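Side-chain contacts in D-2-hydroxyacid dehydrogensase protein (Ketogulonicigenium vulgare, PDB 4LSW), which probably catalyses the NAD-dependent interconversion of 2-keto acids and D-2-hydroxyacids: residues Glu18-Ala23 / Gln295-Asn300; Val109-Ala114 / Leu277-His282; Val192-Ala195 / Phe200-Val203. All blocks are in the same frame, centred on the assembly; numbering follows the deposited sequence.

Contact 1 (Glu18-Ala23 / Gln295-Asn300); sequences EPLDAA and QLLRDN
With CG anti to its carbonyl carbon (chi1 -66°), Arg-298 leaves helix 287-306 toward Leu-20, and a bend at chi3 (-80°) then swings its guanidinium across Pro-19. The proline CG lies 3.4 Å above the guanidinium plane, displaced toward its rim, and is 3.6 Å from Arg-298 NE. On the opposite face sits CA of Gln-295, so the flat group is held between a ring carbon of one helix and the backbone of its own. Nearer the backbone, the aliphatic stem packs on Leu-20, CG of Leu-20 lying 3.9 Å from CG of Arg-298. Leu-20 CD1 also approaches Leu-297 CD2, more loosely, at 4.5 Å.

The short helix segments run nearly parallel, 13° apart with axes 10.9 Å from each other, a gap that the long arginine helps to bridge. They join the N-terminal helix 14-23 to helix 287-306, which leads into strand 313-315, an edge strand of the mixed sheet.

No hydrogen bond links the two segments. Arg-298 NE instead forms a salt bridge with Asp-16, earlier on helix 14-23, while Arg-298 NH2 makes a weak hydrogen bond to Gln-295 OE1 (3.0 Å). Packing positions the cation, and its charge is probably balanced chiefly by that aspartate.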
loop_
_atom_site.group_PDB
_atom_site.type_symbol
_atom_site.label_atom_id
_atom_site.label_comp_id
_atom_site.label_asym_id
_atom_site.label_seq_id
_atom_site.Cartn_x
_atom_site.Cartn_y
_atom_site.Cartn_z
ATOM N N GLU A 18 -17.920 13.741 9.252
ATOM C CA GLU A 18 -18.668 14.445 10.288
ATOM C C GLU A 18 -17.798 15.394 11.126
ATOM O O GLU A 18 -18.134 16.570 11.249
ATOM C CB GLU A 18 -19.467 13.460 11.155
ATOM C CG GLU A 18 -20.567 12.745 10.385
ATOM C CD GLU A 18 -21.077 11.508 11.096
ATOM O OE1 GLU A 18 -21.153 11.527 12.342
ATOM O OE2 GLU A 18 -21.396 10.520 10.403
ATOM N N PRO A 19 -16.663 14.913 11.683
ATOM C CA PRO A 19 -15.882 15.881 12.472
ATOM C C PRO A 19 -15.175 16.943 11.630
ATOM O O PRO A 19 -14.895 18.038 12.128
ATOM C CB PRO A 19 -14.853 15.009 13.203
ATOM C CG PRO A 19 -14.818 13.730 12.455
ATOM C CD PRO A 19 -16.179 13.534 11.885
ATOM N N LEU A 20 -14.883 16.624 10.377
ATOM C CA LEU A 20 -14.339 17.630 9.468
ATOM C C LEU A 20 -15.339 18.762 9.251
ATOM O O LEU A 20 -14.984 19.942 9.349
ATOM C CB LEU A 20 -13.939 17.003 8.127
ATOM C CG LEU A 20 -12.573 16.312 8.061
ATOM C CD1 LEU A 20 -12.460 15.467 6.805
ATOM C CD2 LEU A 20 -11.470 17.351 8.103
ATOM N N ASP A 21 -16.588 18.399 8.958
ATOM C CA ASP A 21 -17.633 19.392 8.706
ATOM C C ASP A 21 -17.987 20.186 9.952
ATOM O O ASP A 21 -18.427 21.328 9.856
ATOM C CB ASP A 21 -18.880 18.730 8.122
ATOM C CG ASP A 21 -18.758 18.485 6.632
ATOM O OD1 ASP A 21 -18.214 19.366 5.927
ATOM O OD2 ASP A 21 -19.201 17.418 6.171
ATOM N N ALA A 22 -17.771 19.589 11.120
ATOM C CA ALA A 22 -18.065 20.264 12.386
ATOM C C ALA A 22 -17.044 21.348 12.728
ATOM O O ALA A 22 -17.380 22.358 13.353
ATOM C CB ALA A 22 -18.160 19.254 13.518
ATOM N N ALA A 23 -15.793 21.127 12.333
ATOM C CA ALA A 23 -14.715 22.050 12.667
ATOM C C ALA A 23 -14.410 23.054 11.560
ATOM O O ALA A 23 -13.915 24.147 11.838
ATOM C CB ALA A 23 -13.454 21.281 13.020
ATOM N N GLN A 295 -8.142 9.884 11.562
ATOM C CA GLN A 295 -7.845 10.670 12.754
ATOM C C GLN A 295 -6.567 11.485 12.584
ATOM O O GLN A 295 -6.486 12.636 13.020
ATOM C CB GLN A 295 -7.718 9.753 13.978
ATOM C CG GLN A 295 -7.596 10.500 15.307
ATOM C CD GLN A 295 -8.875 11.225 15.688
ATOM O OE1 GLN A 295 -9.932 10.607 15.851
ATOM N NE2 GLN A 295 -8.789 12.545 15.823
ATOM N N LEU A 296 -5.568 10.882 11.945
ATOM C CA LEU A 296 -4.281 11.530 11.729
ATOM C C LEU A 296 -4.400 12.685 10.737
ATOM O O LEU A 296 -3.820 13.755 10.941
ATOM C CB LEU A 296 -3.264 10.493 11.248
ATOM C CG LEU A 296 -1.805 10.931 11.141
ATOM C CD1 LEU A 296 -1.372 11.708 12.379
ATOM C CD2 LEU A 296 -0.918 9.701 10.926
ATOM N N LEU A 297 -5.143 12.457 9.660
ATOM C CA LEU A 297 -5.446 13.524 8.718
ATOM C C LEU A 297 -6.092 14.687 9.465
ATOM O O LEU A 297 -5.661 15.834 9.350
ATOM C CB LEU A 297 -6.396 13.019 7.638
ATOM C CG LEU A 297 -6.960 14.107 6.721
ATOM C CD1 LEU A 297 -6.052 14.364 5.523
ATOM C CD2 LEU A 297 -8.354 13.729 6.261
ATOM N N ARG A 298 -7.113 14.385 10.254
ATOM C CA ARG A 298 -7.803 15.447 10.965
ATOM C C ARG A 298 -6.905 16.109 12.013
ATOM O O ARG A 298 -6.936 17.331 12.172
ATOM C CB ARG A 298 -9.099 14.921 11.575
ATOM C CG ARG A 298 -10.108 14.506 10.521
ATOM C CD ARG A 298 -11.426 14.071 11.137
ATOM N NE ARG A 298 -11.411 12.701 11.655
ATOM C CZ ARG A 298 -11.445 12.383 12.945
ATOM N NH1 ARG A 298 -11.477 13.334 13.869
ATOM N NH2 ARG A 298 -11.456 11.108 13.313
ATOM N N ASP A 299 -6.087 15.323 12.713
ATOM C CA ASP A 299 -5.221 15.904 13.739
ATOM C C ASP A 299 -4.182 16.867 13.160
ATOM O O ASP A 299 -3.823 17.852 13.796
ATOM C CB ASP A 299 -4.542 14.821 14.588
ATOM C CG ASP A 299 -5.512 14.097 15.505
ATOM O OD1 ASP A 299 -6.640 14.596 15.711
ATOM O OD2 ASP A 299 -5.137 13.026 16.029
ATOM N N ASN A 300 -3.710 16.587 11.946
ATOM C CA ASN A 300 -2.804 17.506 11.269
ATOM C C ASN A 300 -3.487 18.823 10.946
ATOM O O ASN A 300 -2.910 19.888 11.157
ATOM C CB ASN A 300 -2.220 16.881 9.996
ATOM C CG ASN A 300 -1.064 15.944 10.286
ATOM O OD1 ASN A 300 0.017 16.380 10.679
ATOM N ND2 ASN A 300 -1.285 14.652 10.086
#

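Contact 2 (Val109-Ala114 / Leu277-His282); sequences VAMMLA and LLQPHH
Gln-279 meets Met-111 through its aliphatic CG, although it is an amide residue: both ends of the amide are turned back to its own segment, to Leu-278 at the strand end and His-282 in the loop. CG of Gln-279 lies 4.1 Å from SD of Met-111, and CE is equally near; the two side chains lie alongside one another, running opposite ways. The fold at chi2 (-79°) carries the amide back along the backbone, where Gln-279 NE2 donates to Leu-278 O at 2.8 Å. The other end accepts from the ring: the hydrogen bond from His-282 NE2 to Gln-279 OE1 is 2.8 Å long and nearly straight, 169° at the hydrogen. That donor stands 51° out of the carbonyl plane, away from a lone-pair direction, while OE1 lies in the plane of the imidazole.

Leu-277, whose CG is anti to the backbone N, makes the aliphatic half. Its CD2 sits 4.0 Å from Met-111 CB, has the backbone Met-111 O as a van der Waals neighbour at 3.8 Å, and touches Ala-114 CB one helical turn on at 4.3 Å. The contact thus lays helix 101-116 against strand 276-278, the edge strand of the seven-stranded parallel sheet, and Leu-107 of the same helix extends it to Gln-279 and His-282.

An alanine in place of Gln-279 would probably leave His-282 NE2 without this acceptor, free the ring to turn, and open a gap beside the Met-111 sulfur.

Next in this loop, His-281 is hydrogen-bonded through ND1 to Glu-263 OE2, and Asp-258 accepts from His-282 N. The chemistry therefore divides: helix 101-116 supplies packing, while Leu-278 and His-282 satisfy the polar ends of Gln-279, and Asp-258 and Glu-263 also hold the loop.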
loop_
_atom_site.group_PDB
_atom_site.type_symbol
_atom_site.label_atom_id
_atom_site.label_comp_id
_atom_site.label_asym_id
_atom_site.label_seq_id
_atom_site.Cartn_x
_atom_site.Cartn_y
_atom_site.Cartn_z
ATOM N N VAL A 109 1.353 -11.883 5.407
ATOM C CA VAL A 109 1.641 -13.182 5.994
ATOM C C VAL A 109 0.439 -14.127 5.882
ATOM O O VAL A 109 0.587 -15.308 5.572
ATOM C CB VAL A 109 2.102 -13.007 7.447
ATOM C CG1 VAL A 109 2.264 -14.345 8.128
ATOM C CG2 VAL A 109 3.405 -12.240 7.460
ATOM N N ALA A 110 -0.757 -13.587 6.105
ATOM C CA ALA A 110 -1.983 -14.366 5.967
ATOM C C ALA A 110 -2.140 -14.917 4.558
ATOM O O ALA A 110 -2.586 -16.045 4.373
ATOM C CB ALA A 110 -3.174 -13.528 6.324
ATOM N N MET A 111 -1.778 -14.102 3.576
ATOM C CA MET A 111 -1.849 -14.497 2.177
ATOM C C MET A 111 -0.894 -15.638 1.840
ATOM O O MET A 111 -1.260 -16.571 1.131
ATOM C CB MET A 111 -1.575 -13.289 1.276
ATOM C CG MET A 111 -2.744 -12.296 1.252
ATOM S SD MET A 111 -2.338 -10.678 0.561
ATOM C CE MET A 111 -1.912 -11.087 -1.141
ATOM N N MET A 112 0.337 -15.558 2.333
ATOM C CA MET A 112 1.290 -16.650 2.160
ATOM C C MET A 112 0.720 -17.953 2.715
ATOM O O MET A 112 0.740 -18.985 2.045
ATOM C CB MET A 112 2.618 -16.341 2.865
ATOM C CG MET A 112 3.534 -17.561 2.966
ATOM S SD MET A 112 5.008 -17.324 3.975
ATOM C CE MET A 112 4.232 -17.039 5.552
ATOM N N LEU A 113 0.179 -17.887 3.931
ATOM C CA LEU A 113 -0.375 -19.072 4.564
ATOM C C LEU A 113 -1.564 -19.616 3.782
ATOM O O LEU A 113 -1.666 -20.819 3.553
ATOM C CB LEU A 113 -0.796 -18.758 6.005
ATOM C CG LEU A 113 0.354 -18.575 6.999
ATOM C CD1 LEU A 113 -0.141 -17.771 8.186
ATOM C CD2 LEU A 113 0.855 -19.938 7.441
ATOM N N ALA A 114 -2.462 -18.724 3.377
ATOM C CA ALA A 114 -3.658 -19.132 2.645
ATOM C C ALA A 114 -3.330 -19.802 1.312
ATOM O O ALA A 114 -3.947 -20.799 0.957
ATOM C CB ALA A 114 -4.591 -17.950 2.436
ATOM N N LEU A 277 -3.602 -16.294 -5.739
ATOM C CA LEU A 277 -4.549 -15.773 -4.756
ATOM C C LEU A 277 -4.785 -14.292 -5.014
ATOM O O LEU A 277 -3.850 -13.491 -4.969
ATOM C CB LEU A 277 -4.002 -15.954 -3.337
ATOM C CG LEU A 277 -4.929 -15.450 -2.232
ATOM C CD1 LEU A 277 -6.066 -16.408 -2.113
ATOM C CD2 LEU A 277 -4.189 -15.310 -0.899
ATOM N N LEU A 278 -6.035 -13.917 -5.286
ATOM C CA LEU A 278 -6.371 -12.525 -5.540
ATOM C C LEU A 278 -6.939 -11.850 -4.282
ATOM O O LEU A 278 -7.800 -12.426 -3.617
ATOM C CB LEU A 278 -7.415 -12.451 -6.658
ATOM C CG LEU A 278 -7.098 -13.121 -7.990
ATOM C CD1 LEU A 278 -8.378 -13.216 -8.835
ATOM C CD2 LEU A 278 -6.021 -12.345 -8.718
ATOM N N GLN A 279 -6.483 -10.639 -3.981
ATOM C CA GLN A 279 -7.095 -9.812 -2.930
ATOM C C GLN A 279 -7.306 -8.379 -3.427
ATOM O O GLN A 279 -6.466 -7.836 -4.151
ATOM C CB GLN A 279 -6.231 -9.812 -1.661
ATOM C CG GLN A 279 -6.033 -11.175 -1.030
ATOM C CD GLN A 279 -7.225 -11.643 -0.199
ATOM O OE1 GLN A 279 -7.372 -11.270 0.970
ATOM N NE2 GLN A 279 -8.075 -12.471 -0.797
ATOM N N PRO A 280 -8.431 -7.750 -3.034
ATOM C CA PRO A 280 -8.822 -6.455 -3.611
ATOM C C PRO A 280 -8.171 -5.226 -2.961
ATOM O O PRO A 280 -8.868 -4.309 -2.510
ATOM C CB PRO A 280 -10.337 -6.439 -3.392
ATOM C CG PRO A 280 -10.503 -7.171 -2.091
ATOM C CD PRO A 280 -9.479 -8.299 -2.158
ATOM N N HIS A 281 -6.839 -5.189 -2.961
ATOM C CA HIS A 281 -6.080 -4.118 -2.321
ATOM C C HIS A 281 -6.636 -3.691 -0.971
ATOM O O HIS A 281 -6.991 -2.528 -0.758
ATOM C CB HIS A 281 -5.873 -2.921 -3.254
ATOM C CG HIS A 281 -4.645 -2.126 -2.935
ATOM N ND1 HIS A 281 -4.067 -1.244 -3.826
ATOM C CD2 HIS A 281 -3.869 -2.099 -1.824
ATOM C CE1 HIS A 281 -3.000 -0.698 -3.270
ATOM N NE2 HIS A 281 -2.857 -1.198 -2.056
ATOM N N HIS A 282 -6.691 -4.650 -0.056
ATOM C CA HIS A 282 -7.201 -4.349 1.272
ATOM C C HIS A 282 -6.212 -4.670 2.388
ATOM O O HIS A 282 -6.628 -4.885 3.529
ATOM C CB HIS A 282 -8.564 -5.023 1.530
ATOM C CG HIS A 282 -8.496 -6.504 1.757
ATOM N ND1 HIS A 282 -9.292 -7.154 2.680
ATOM C CD2 HIS A 282 -7.754 -7.469 1.164
ATOM C CE1 HIS A 282 -9.032 -8.446 2.657
ATOM N NE2 HIS A 282 -8.109 -8.669 1.736
#

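Contact 3 (Val192-Ala195 / Phe200-Val203); sequences VTLA and FLFV
Leu-194 and Leu-201 face each other in almost identical conformations, and their chains cross obliquely, methyl against methyl. In both, CG is anti to the backbone N (chi1 180° in Leu-194, 179° in Leu-201), which extends the isobutyl group from its backbone toward the opposing segment. There CD2 of Leu-194 meets CD1 of Leu-201 at 3.6 Å, a snug methyl contact, and CG of Leu-194 follows at 4.0 Å from the same CD1. The other branch of Leu-201 is used too: its CD2 lies 4.2 Å from CB of Ala-195. One strand leucine thus forks between two consecutive helix residues. Ala-195 CA lies 6.5 Å from Leu-201 CA, a closeness to which the small alanine side chain probably contributes.

Helix 191-196 precedes strand 200-203 in the parallel sheet, and their packing belongs to the beta-alpha-beta crossover that leads from strand 186-188 to strand 200-203 in this Rossmann-type domain. Helix 217-223 adds to the apolar surroundings, Ala-222 meeting Ala-195 and Leu-223 meeting Leu-201.

With three buried aliphatic side chains and no hydrogen bond across it, the contact rests on shape fit and exclusion of water.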
loop_
_atom_site.group_PDB
_atom_site.type_symbol
_atom_site.label_atom_id
_atom_site.label_comp_id
_atom_site.label_asym_id
_atom_site.label_seq_id
_atom_site.Cartn_x
_atom_site.Cartn_y
_atom_site.Cartn_z
ATOM N N VAL A 192 17.641 -10.937 -7.326
ATOM C CA VAL A 192 17.813 -12.249 -7.944
ATOM C C VAL A 192 18.400 -13.253 -6.964
ATOM O O VAL A 192 17.865 -14.358 -6.807
ATOM C CB VAL A 192 18.678 -12.182 -9.223
ATOM C CG1 VAL A 192 19.009 -13.589 -9.713
ATOM C CG2 VAL A 192 17.952 -11.407 -10.286
ATOM N N THR A 193 19.474 -12.855 -6.283
ATOM C CA THR A 193 20.111 -13.713 -5.290
ATOM C C THR A 193 19.163 -13.993 -4.134
ATOM O O THR A 193 19.082 -15.123 -3.643
ATOM C CB THR A 193 21.387 -13.072 -4.747
ATOM O OG1 THR A 193 22.246 -12.725 -5.844
ATOM C CG2 THR A 193 22.111 -14.027 -3.809
ATOM N N LEU A 194 18.438 -12.969 -3.701
ATOM C CA LEU A 194 17.467 -13.136 -2.625
ATOM C C LEU A 194 16.466 -14.224 -2.999
ATOM O O LEU A 194 16.215 -15.164 -2.234
ATOM C CB LEU A 194 16.732 -11.815 -2.369
ATOM C CG LEU A 194 15.668 -11.831 -1.264
ATOM C CD1 LEU A 194 16.331 -12.062 0.071
ATOM C CD2 LEU A 194 14.907 -10.524 -1.273
ATOM N N ALA A 195 15.913 -14.105 -4.199
ATOM C CA ALA A 195 14.879 -15.023 -4.648
ATOM C C ALA A 195 15.380 -16.452 -4.814
ATOM O O ALA A 195 14.657 -17.420 -4.534
ATOM C CB ALA A 195 14.305 -14.517 -5.958
ATOM N N PHE A 200 9.510 -18.414 -0.351
ATOM C CA PHE A 200 8.463 -17.402 -0.323
ATOM C C PHE A 200 9.162 -16.062 -0.408
ATOM O O PHE A 200 10.106 -15.826 0.339
ATOM C CB PHE A 200 7.692 -17.456 1.005
ATOM C CG PHE A 200 7.100 -18.798 1.325
ATOM C CD1 PHE A 200 5.840 -19.142 0.854
ATOM C CD2 PHE A 200 7.793 -19.711 2.113
ATOM C CE1 PHE A 200 5.274 -20.380 1.163
ATOM C CE2 PHE A 200 7.236 -20.957 2.414
ATOM C CZ PHE A 200 5.979 -21.285 1.948
ATOM N N LEU A 201 8.732 -15.202 -1.325
ATOM C CA LEU A 201 9.330 -13.868 -1.464
ATOM C C LEU A 201 8.263 -12.799 -1.292
ATOM O O LEU A 201 7.277 -12.770 -2.044
ATOM C CB LEU A 201 9.975 -13.700 -2.846
ATOM C CG LEU A 201 10.618 -12.345 -3.144
ATOM C CD1 LEU A 201 11.793 -12.087 -2.217
ATOM C CD2 LEU A 201 11.060 -12.268 -4.604
ATOM N N PHE A 202 8.445 -11.942 -0.300
ATOM C CA PHE A 202 7.510 -10.852 -0.050
ATOM C C PHE A 202 8.029 -9.585 -0.694
ATOM O O PHE A 202 9.183 -9.209 -0.477
ATOM C CB PHE A 202 7.364 -10.618 1.460
ATOM C CG PHE A 202 6.630 -11.715 2.173
ATOM C CD1 PHE A 202 7.293 -12.878 2.566
ATOM C CD2 PHE A 202 5.276 -11.595 2.435
ATOM C CE1 PHE A 202 6.619 -13.897 3.221
ATOM C CE2 PHE A 202 4.600 -12.615 3.093
ATOM C CZ PHE A 202 5.272 -13.760 3.484
ATOM N N VAL A 203 7.182 -8.917 -1.466
ATOM C CA VAL A 203 7.558 -7.646 -2.070
ATOM C C VAL A 203 6.953 -6.520 -1.247
ATOM O O VAL A 203 5.728 -6.320 -1.233
ATOM C CB VAL A 203 7.094 -7.555 -3.520
ATOM C CG1 VAL A 203 7.583 -6.254 -4.141
ATOM C CG2 VAL A 203 7.620 -8.743 -4.295
#

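Contacts 2 and 3 belong to the Rossmann-type nucleotide-binding domain, their centres 17 Å apart, and both reach its parallel sheet, at strands 276-278 and 200-203. They also touch directly: CG of Met-112 packs 3.5 Å from CD1 of Phe-200, so helix 101-116 bridges them. Contact 1 lies in the other domain, beside the mixed sheet, with centres 32 Å from contact 2 and 40 Å from contact 3. Along the chain the contacts are concentric: contact 1 spans contact 2, which spans contact 3. The polypeptide therefore leaves the first domain, completes the second and returns through helix 287-306, building the two-domain architecture of this dehydrogenase family.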